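Local coordinates for protein HI_1472 (PDB 3PSH) that binds molybdate and tungstate in the periplasm and delivers molybdate to the ABC transporter MolBC for low-affinity import, at residues Leu24-Thr28 with Phe89-Tyr93; Val110-Thr116 with Gln142-Ile147. One frame throughout, in Å; residues are numbered along the deposited sequence.

Overall arrangement
Both contacts belong to the lobe built on the parallel sheet ordered 41-44, 21-24, 87-91, 109-112. Contact 1 joins the end of strand 21-24 and the start of helix 26-34 to strand 87-91. Contact 2 packs strand 109-112 and the loop after it against helix 132-151. Their centres lie 9 Å apart, and strands 87-91 and 109-112 are direct neighbours: Val-90 N is 2.9 Å from Val-110 O, and Val-90 O is 2.9 Å from Ile-112 N. Contact 1 holds two residues that hydrogen-bond the molybdate, His-26 and Gln-27. Contact 2 stands one layer back, the Leu-114 side chain lying about 4 Å from that of Gln-27 and about 7 Å from the ion (nearest atoms).

Contact 1 (Leu24-Thr28 with Phe89-Tyr93); sequences LQHQT and FVTNY. With MOO (molybdate ion), chain B.
Leu-24 and Phe-89 are joined by a backbone hydrogen bond, Leu-24 N to Phe-89 O at 2.9 Å, where two parallel strands run side by side. Beyond it the chains separate, and a water fills in, donating to Leu-24 O and accepting from Thr-91 N. Thr-28 lays its CG2 methyl over one face of the Phe-89 ring, 4.3 Å from the centroid and offset toward the rim, a CH-pi contact that uses the threonine's apolar branch. Gln-25, with CG anti to its backbone N (chi1 -168°), crosses Thr-91 at about a right angle, its CG 3.6 Å from Thr-91 CB.

A second water donates to Gln-27 OE1 at 2.7 Å and also bonds Thr-91 OG1, a second-shell residue. The same amide gives NE2 to molybdate O3 at 2.8 Å; with both ends engaged, its rotation is fixed. Glutamine suits the place because it can both accept from the water and donate to the oxyanion. His-26 NE2 donates to molybdate O4 at 2.8 Å, the oxygen lying at the ring edge in its plane, while Gln-27 OE1 lies above one face, offset toward the rim. Tyr-196 OH, Arg-243 NH1 and the backbone N of Gly-279 and Tyr-280 complete the ion's hydrogen bonds.

In this Fe/B12-type solute-binding protein, His-26 and Gln-27 thus sit on the first turn of the helix following a parallel strand, at the sheet's C-terminal end. Asn-92 OD1 bonds Tyr-280 OH. Gln-25 N-caps helix 26-34, strand 109-112 flanks strand 87-91 through Val-90, and Phe-89 reaches Val-150 and Phe-151 at the end of helix 132-151.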
ATOM      1  N   LEU A  24      -3.707  -5.323  12.845  1.00 12.20           N
ATOM      2  CA  LEU A  24      -2.587  -6.245  12.484  1.00 10.16           C
ATOM      3  C   LEU A  24      -2.190  -6.227  11.005  1.00  9.88           C
ATOM      4  O   LEU A  24      -1.893  -7.269  10.398  1.00 11.41           O
ATOM      5  CB  LEU A  24      -2.863  -7.696  13.015  1.00 10.93           C
ATOM      6  CG  LEU A  24      -3.115  -7.804  14.597  1.00  9.59           C
ATOM      7  CD1 LEU A  24      -3.305  -9.281  14.915  1.00 11.51           C
ATOM      8  CD2 LEU A  24      -1.980  -7.118  15.424  1.00 12.78           C
ATOM      9  N   GLN A  25      -2.322  -5.063  10.396  1.00 13.50           N
ATOM     10  CA  GLN A  25      -2.040  -4.882   8.957  1.00 13.20           C
ATOM     11  C   GLN A  25      -1.613  -3.424   8.823  1.00 12.26           C
ATOM     12  O   GLN A  25      -2.354  -2.521   9.292  1.00 14.32           O
ATOM     13  CB  GLN A  25      -3.315  -5.160   8.149  1.00 13.21           C
ATOM     14  CG  GLN A  25      -2.962  -5.287   6.605  1.00 13.75           C
ATOM     15  CD  GLN A  25      -4.055  -4.877   5.686  1.00  9.80           C
ATOM     16  OE1 GLN A  25      -4.444  -5.689   4.792  1.00 15.74           O
ATOM     17  NE2 GLN A  25      -4.624  -3.700   5.884  1.00 11.52           N
ATOM     18  N   HIS A  26      -0.428  -3.099   8.216  1.00 12.67           N
ATOM     19  CA  HIS A  26       0.064  -1.761   8.010  1.00 13.01           C
ATOM     20  C   HIS A  26      -0.776  -0.905   7.056  1.00 11.75           C
ATOM     21  O   HIS A  26      -0.927   0.279   7.244  1.00 14.07           O
ATOM     22  CB  HIS A  26       1.540  -1.762   7.522  1.00 12.26           C
ATOM     23  CG  HIS A  26       1.799  -2.672   6.346  1.00 14.48           C
ATOM     24  ND1 HIS A  26       1.631  -4.038   6.406  1.00 11.90           N
ATOM     25  CD2 HIS A  26       2.293  -2.418   5.102  1.00 12.10           C
ATOM     26  CE1 HIS A  26       1.981  -4.597   5.254  1.00 15.96           C
ATOM     27  NE2 HIS A  26       2.305  -3.618   4.424  1.00 10.79           N
ATOM     28  N   GLN A  27      -1.401  -1.573   6.086  1.00 12.51           N
ATOM     29  CA  GLN A  27      -2.214  -0.815   5.111  1.00 12.23           C
ATOM     30  C   GLN A  27      -3.419  -0.216   5.810  1.00 11.47           C
ATOM     31  O   GLN A  27      -3.738   0.984   5.678  1.00 13.18           O
ATOM     32  CB  GLN A  27      -2.690  -1.640   3.932  1.00 12.25           C
ATOM     33  CG  GLN A  27      -1.376  -2.045   3.164  1.00 11.42           C
ATOM     34  CD  GLN A  27      -0.925  -3.424   3.459  1.00 13.38           C
ATOM     35  OE1 GLN A  27      -1.176  -4.004   4.517  1.00 14.80           O
ATOM     36  NE2 GLN A  27      -0.183  -3.990   2.465  1.00 13.24           N
ATOM     37  N   THR A  28      -4.109  -1.079   6.561  1.00 13.84           N
ATOM     38  CA  THR A  28      -5.257  -0.530   7.307  1.00 14.13           C
ATOM     39  C   THR A  28      -4.754   0.516   8.362  1.00 13.50           C
ATOM     40  O   THR A  28      -5.423   1.522   8.563  1.00 13.84           O
ATOM     41  CB  THR A  28      -5.937  -1.639   8.071  1.00 14.28           C
ATOM     42  OG1 THR A  28      -6.640  -2.501   7.163  1.00 13.19           O
ATOM     43  CG2 THR A  28      -6.901  -1.070   9.109  1.00 15.86           C
ATOM     44  N   PHE A  89      -8.385  -5.954  13.243  1.00 12.22           N
ATOM     45  CA  PHE A  89      -8.278  -5.950  11.779  1.00 11.08           C
ATOM     46  C   PHE A  89      -7.123  -6.829  11.421  1.00 13.37           C
ATOM     47  O   PHE A  89      -6.094  -6.716  12.024  1.00 13.05           O
ATOM     48  CB  PHE A  89      -7.933  -4.551  11.251  1.00  9.86           C
ATOM     49  CG  PHE A  89      -9.081  -3.578  11.360  1.00 12.79           C
ATOM     50  CD1 PHE A  89      -9.954  -3.357  10.242  1.00 14.53           C
ATOM     51  CD2 PHE A  89      -9.262  -2.864  12.540  1.00 14.71           C
ATOM     52  CE1 PHE A  89     -11.055  -2.409  10.383  1.00 12.36           C
ATOM     53  CE2 PHE A  89     -10.323  -1.915  12.648  1.00 17.56           C
ATOM     54  CZ  PHE A  89     -11.157  -1.686  11.531  1.00 14.10           C
ATOM     55  N   VAL A  90      -7.376  -7.724  10.466  1.00 12.91           N
ATOM     56  CA  VAL A  90      -6.286  -8.593   9.968  1.00 13.32           C
ATOM     57  C   VAL A  90      -6.159  -8.373   8.464  1.00 13.14           C
ATOM     58  O   VAL A  90      -7.139  -7.958   7.806  1.00 13.24           O
ATOM     59  CB  VAL A  90      -6.534 -10.115  10.300  1.00 13.33           C
ATOM     60  CG1 VAL A  90      -6.619 -10.240  11.868  1.00 13.02           C
ATOM     61  CG2 VAL A  90      -7.759 -10.745   9.554  1.00 12.37           C
ATOM     62  N   THR A  91      -5.014  -8.785   7.886  1.00 12.73           N
ATOM     63  CA  THR A  91      -4.872  -8.798   6.400  1.00 12.01           C
ATOM     64  C   THR A  91      -5.684  -9.980   5.809  1.00 12.31           C
ATOM     65  O   THR A  91      -5.853 -11.050   6.414  1.00 13.39           O
ATOM     66  CB  THR A  91      -3.393  -8.855   6.063  1.00 14.94           C
ATOM     67  OG1 THR A  91      -3.169  -8.455   4.691  1.00 13.82           O
ATOM     68  CG2 THR A  91      -2.754 -10.186   6.407  1.00 15.13           C
ATOM     69  N   ASN A  92      -6.060  -9.811   4.527  1.00 12.36           N
ATOM     70  CA  ASN A  92      -6.873 -10.769   3.871  1.00 14.40           C
ATOM     71  C   ASN A  92      -6.278 -12.161   3.788  1.00 14.20           C
ATOM     72  O   ASN A  92      -6.995 -13.113   3.791  1.00 15.05           O
ATOM     73  CB  ASN A  92      -7.277 -10.289   2.480  1.00 15.29           C
ATOM     74  CG  ASN A  92      -6.058  -9.983   1.623  1.00 19.01           C
ATOM     75  OD1 ASN A  92      -5.228  -9.083   1.963  1.00 16.19           O
ATOM     76  ND2 ASN A  92      -5.861 -10.805   0.630  1.00 18.87           N
ATOM     77  N   TYR A  93      -4.952 -12.292   3.723  1.00 14.07           N
ATOM     78  CA  TYR A  93      -4.368 -13.608   3.615  1.00 15.98           C
ATOM     79  C   TYR A  93      -3.970 -14.158   4.988  1.00 17.25           C
ATOM     80  O   TYR A  93      -3.209 -15.168   5.079  1.00 19.50           O
ATOM     81  CB  TYR A  93      -3.151 -13.507   2.635  1.00 15.11           C
ATOM     82  CG  TYR A  93      -2.001 -12.624   3.108  1.00 14.51           C
ATOM     83  CD1 TYR A  93      -1.028 -13.134   4.007  1.00 16.89           C
ATOM     84  CD2 TYR A  93      -1.832 -11.338   2.620  1.00 15.59           C
ATOM     85  CE1 TYR A  93       0.034 -12.318   4.478  1.00 17.18           C
ATOM     86  CE2 TYR A  93      -0.775 -10.520   3.099  1.00 19.57           C
ATOM     87  CZ  TYR A  93       0.168 -11.024   3.983  1.00 18.03           C
ATOM     88  OH  TYR A  93       1.224 -10.276   4.397  1.00 21.25           O
TER
HETATM   89 MO   MOO B   1       2.682  -4.376   0.508  1.00 33.20          MO
HETATM   90  O1  MOO B   1       3.822  -4.199  -0.730  1.00 14.90           O
HETATM   91  O2  MOO B   1       2.224  -6.024   0.712  1.00 20.52           O
HETATM   92  O3  MOO B   1       1.278  -3.496   0.123  1.00 16.87           O
HETATM   93  O4  MOO B   1       3.332  -3.597   1.871  1.00 14.46           O
HETATM   94  O   HOH W   1      -3.113  -9.765   9.810  1.00 13.44           O
HETATM   95  O   HOH W   2      -1.000  -6.738   4.449  1.00 15.97           O

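Contact 2 (Val110-Thr116 with Gln142-Ile147); sequences VAISLRT and QGIELI
Leu-146 meets two residues of strand 109-112 with a single methyl. Its CD2 lies 3.5 Å from Ile-112 CD1, the two side chains sliding past each other in opposite directions, and 3.7 Å from Val-110 CG1, which it meets tip to tip. CB of Leu-146 already points toward the strand, and a chi1 of 169° extends the branch in that direction. Ile-112 CD1 also lies 3.8 Å from Ile-147 CG1, so the terminal methyl of Ile-112 touches both helix side chains, meeting Ile-147 obliquely. Beyond the strand, Leu-114 rests CD2 on the CA of Gly-143 at 3.9 Å. The bare glycine lets this methyl lie directly against the helix backbone. The axes of strand 110-112 and helix 142-147 come within 10.0 Å and run nearly antiparallel (152°). Helix 132-151 follows the sheet of this lobe and is consistent with the long helix that connects the two lobes in this family of binding proteins.

Toward Thr-116 the fit is looser and partly open to solvent. Thr-116 CG2 crosses the end of the Gln-142 side chain, 3.7 Å from OE1. Gln-142 OE1 and Arg-115 O, two acceptors that cannot bond each other, are bridged by a water that donates to both. Gln-142 OE1 also accepts from Gln-7 NE2. Arg-115 O is gripped a second time by Ser-113 OG, which donates at 2.9 Å in the carbonyl plane, on a lone pair, and ties the loop to itself.

The buried side, Leu-114 included, is therefore held by shape and burial of aliphatic groups, whereas the margin of Arg-115 and Thr-116 with Gln-142 depends on water and on Gln-7.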
ATOM      1  N   VAL A 110     -11.960  -8.341  11.392  1.00 10.91           N
ATOM      2  CA  VAL A 110     -12.365  -7.703  10.162  1.00 10.59           C
ATOM      3  C   VAL A 110     -11.139  -7.750   9.241  1.00 12.13           C
ATOM      4  O   VAL A 110     -10.077  -7.206   9.582  1.00 13.44           O
ATOM      5  CB  VAL A 110     -12.682  -6.224  10.367  1.00 12.19           C
ATOM      6  CG1 VAL A 110     -13.029  -5.479   8.986  1.00 12.89           C
ATOM      7  CG2 VAL A 110     -13.890  -6.106  11.271  1.00  9.88           C
ATOM      8  N   ALA A 111     -11.305  -8.545   8.174  1.00 12.89           N
ATOM      9  CA  ALA A 111     -10.191  -8.821   7.164  1.00 14.36           C
ATOM     10  C   ALA A 111     -10.224  -7.748   6.083  1.00 15.04           C
ATOM     11  O   ALA A 111     -11.369  -7.356   5.570  1.00 16.10           O
ATOM     12  CB  ALA A 111     -10.398 -10.227   6.567  1.00 12.59           C
ATOM     13  N   ILE A 112      -9.059  -7.176   5.810  1.00 12.32           N
ATOM     14  CA  ILE A 112      -9.004  -6.101   4.824  1.00 11.85           C
ATOM     15  C   ILE A 112      -8.036  -6.526   3.697  1.00 11.93           C
ATOM     16  O   ILE A 112      -6.923  -6.935   3.936  1.00 13.86           O
ATOM     17  CB  ILE A 112      -8.486  -4.823   5.471  1.00 11.63           C
ATOM     18  CG1 ILE A 112      -9.501  -4.255   6.498  1.00 12.20           C
ATOM     19  CG2 ILE A 112      -8.166  -3.701   4.340  1.00 13.89           C
ATOM     20  CD1 ILE A 112     -10.893  -3.726   5.978  1.00 12.98           C
ATOM     21  N   SER A 113      -8.541  -6.388   2.462  1.00 13.63           N
ATOM     22  CA  SER A 113      -7.704  -6.723   1.320  1.00 12.96           C
ATOM     23  C   SER A 113      -7.470  -5.475   0.468  1.00 12.38           C
ATOM     24  O   SER A 113      -6.572  -5.544  -0.379  1.00 14.73           O
ATOM     25  CB  SER A 113      -8.416  -7.687   0.370  1.00 15.13           C
ATOM     26  OG  SER A 113      -9.594  -7.100  -0.114  1.00 13.04           O
ATOM     27  N   LEU A 114      -8.322  -4.412   0.581  1.00 12.31           N
ATOM     28  CA  LEU A 114      -8.259  -3.283  -0.380  1.00 12.30           C
ATOM     29  C   LEU A 114      -8.390  -3.765  -1.857  1.00 15.10           C
ATOM     30  O   LEU A 114      -7.914  -3.083  -2.836  1.00 13.77           O
ATOM     31  CB  LEU A 114      -6.973  -2.452  -0.184  1.00 13.34           C
ATOM     32  CG  LEU A 114      -6.833  -1.978   1.272  1.00 15.19           C
ATOM     33  CD1 LEU A 114      -5.529  -1.103   1.333  1.00 12.35           C
ATOM     34  CD2 LEU A 114      -8.026  -1.192   1.759  1.00 13.88           C
ATOM     35  N   ARG A 115      -9.050  -4.880  -2.047  1.00 14.80           N
ATOM     36  CA  ARG A 115      -9.335  -5.420  -3.373  1.00 16.72           C
ATOM     37  C   ARG A 115     -10.730  -6.084  -3.426  1.00 17.28           C
ATOM     38  O   ARG A 115     -11.200  -6.780  -2.484  1.00 16.36           O
ATOM     39  CB  ARG A 115      -8.182  -6.368  -3.803  1.00 18.18           C
ATOM     40  CG  ARG A 115      -8.230  -7.827  -3.521  1.00 22.69           C
ATOM     41  CD  ARG A 115      -7.218  -8.568  -4.403  1.00 19.67           C
ATOM     42  NE  ARG A 115      -7.095  -9.923  -3.917  1.00 21.58           N
ATOM     43  CZ  ARG A 115      -6.136 -10.337  -3.137  1.00 18.18           C
ATOM     44  NH1 ARG A 115      -5.160  -9.532  -2.676  1.00 22.46           N
ATOM     45  NH2 ARG A 115      -6.169 -11.559  -2.752  1.00 23.58           N
ATOM     46  N   THR A 116     -11.409  -5.927  -4.535  1.00 15.03           N
ATOM     47  CA  THR A 116     -12.596  -6.786  -4.776  1.00 17.59           C
ATOM     48  C   THR A 116     -12.050  -7.973  -5.581  1.00 19.56           C
ATOM     49  O   THR A 116     -11.304  -8.814  -5.062  1.00 22.53           O
ATOM     50  CB  THR A 116     -13.780  -5.966  -5.408  1.00 13.25           C
ATOM     51  OG1 THR A 116     -13.311  -5.315  -6.586  1.00 15.68           O
ATOM     52  CG2 THR A 116     -14.327  -4.931  -4.462  1.00 14.13           C
ATOM     53  N   GLN A 142     -13.866   0.509  -1.265  1.00 15.00           N
ATOM     54  CA  GLN A 142     -14.718  -0.366  -0.339  1.00 12.73           C
ATOM     55  C   GLN A 142     -13.981  -0.519   1.021  1.00 13.57           C
ATOM     56  O   GLN A 142     -14.568  -0.467   2.119  1.00 16.44           O
ATOM     57  CB  GLN A 142     -14.970  -1.707  -0.993  1.00 13.32           C
ATOM     58  CG  GLN A 142     -15.531  -2.745  -0.091  1.00 17.26           C
ATOM     59  CD  GLN A 142     -15.627  -4.081  -0.778  1.00 17.24           C
ATOM     60  OE1 GLN A 142     -14.689  -4.814  -0.761  1.00 17.19           O
ATOM     61  NE2 GLN A 142     -16.842  -4.446  -1.299  1.00 23.50           N
ATOM     62  N   GLY A 143     -12.633  -0.688   0.928  1.00 11.84           N
ATOM     63  CA  GLY A 143     -11.853  -0.816   2.149  1.00 11.19           C
ATOM     64  C   GLY A 143     -11.815   0.396   3.042  1.00 11.86           C
ATOM     65  O   GLY A 143     -11.925   0.324   4.257  1.00 12.76           O
ATOM     66  N   ILE A 144     -11.523   1.529   2.404  1.00 11.20           N
ATOM     67  CA  ILE A 144     -11.548   2.774   3.147  1.00 11.85           C
ATOM     68  C   ILE A 144     -12.963   2.948   3.778  1.00 10.36           C
ATOM     69  O   ILE A 144     -13.066   3.363   4.965  1.00 13.35           O
ATOM     70  CB  ILE A 144     -11.133   4.023   2.242  1.00 10.84           C
ATOM     71  CG1 ILE A 144      -9.633   3.952   1.870  1.00 11.96           C
ATOM     72  CG2 ILE A 144     -11.384   5.332   3.060  1.00 15.23           C
ATOM     73  CD1 ILE A 144      -9.282   5.114   0.878  1.00 15.58           C
ATOM     74  N   GLU A 145     -13.959   2.721   2.921  1.00 13.03           N
ATOM     75  CA  GLU A 145     -15.364   2.863   3.490  1.00 12.96           C
ATOM     76  C   GLU A 145     -15.602   2.008   4.688  1.00 14.65           C
ATOM     77  O   GLU A 145     -16.256   2.461   5.700  1.00 14.20           O
ATOM     78  CB  GLU A 145     -16.445   2.733   2.429  1.00 13.55           C
ATOM     79  CG  GLU A 145     -16.325   3.841   1.352  1.00 16.25           C
ATOM     80  CD  GLU A 145     -17.150   3.529   0.102  1.00 18.19           C
ATOM     81  OE1 GLU A 145     -17.574   2.370  -0.054  1.00 24.17           O
ATOM     82  OE2 GLU A 145     -17.285   4.431  -0.731  1.00 24.91           O
ATOM     83  N   LEU A 146     -15.105   0.785   4.613  1.00 13.72           N
ATOM     84  CA  LEU A 146     -15.325  -0.231   5.754  1.00 13.12           C
ATOM     85  C   LEU A 146     -14.563   0.207   7.006  1.00 15.32           C
ATOM     86  O   LEU A 146     -15.114   0.209   8.079  1.00 14.31           O
ATOM     87  CB  LEU A 146     -14.931  -1.638   5.307  1.00 14.52           C
ATOM     88  CG  LEU A 146     -14.847  -2.696   6.442  1.00 12.16           C
ATOM     89  CD1 LEU A 146     -16.358  -2.885   7.003  1.00 19.21           C
ATOM     90  CD2 LEU A 146     -14.377  -4.095   5.773  1.00 15.96           C
ATOM     91  N   ILE A 147     -13.280   0.588   6.858  1.00 12.05           N
ATOM     92  CA  ILE A 147     -12.476   0.980   8.031  1.00 13.80           C
ATOM     93  C   ILE A 147     -13.137   2.248   8.619  1.00 14.51           C
ATOM     94  O   ILE A 147     -13.242   2.376   9.847  1.00 13.01           O
ATOM     95  CB  ILE A 147     -11.008   1.238   7.587  1.00 13.58           C
ATOM     96  CG1 ILE A 147     -10.459  -0.059   6.988  1.00 14.53           C
ATOM     97  CG2 ILE A 147     -10.193   1.822   8.746  1.00 16.49           C
ATOM     98  CD1 ILE A 147      -9.139   0.045   6.134  1.00 12.81           C
TER
HETATM   99  O   HOH W   3     -13.672  -7.338  -1.265  1.00 19.03           O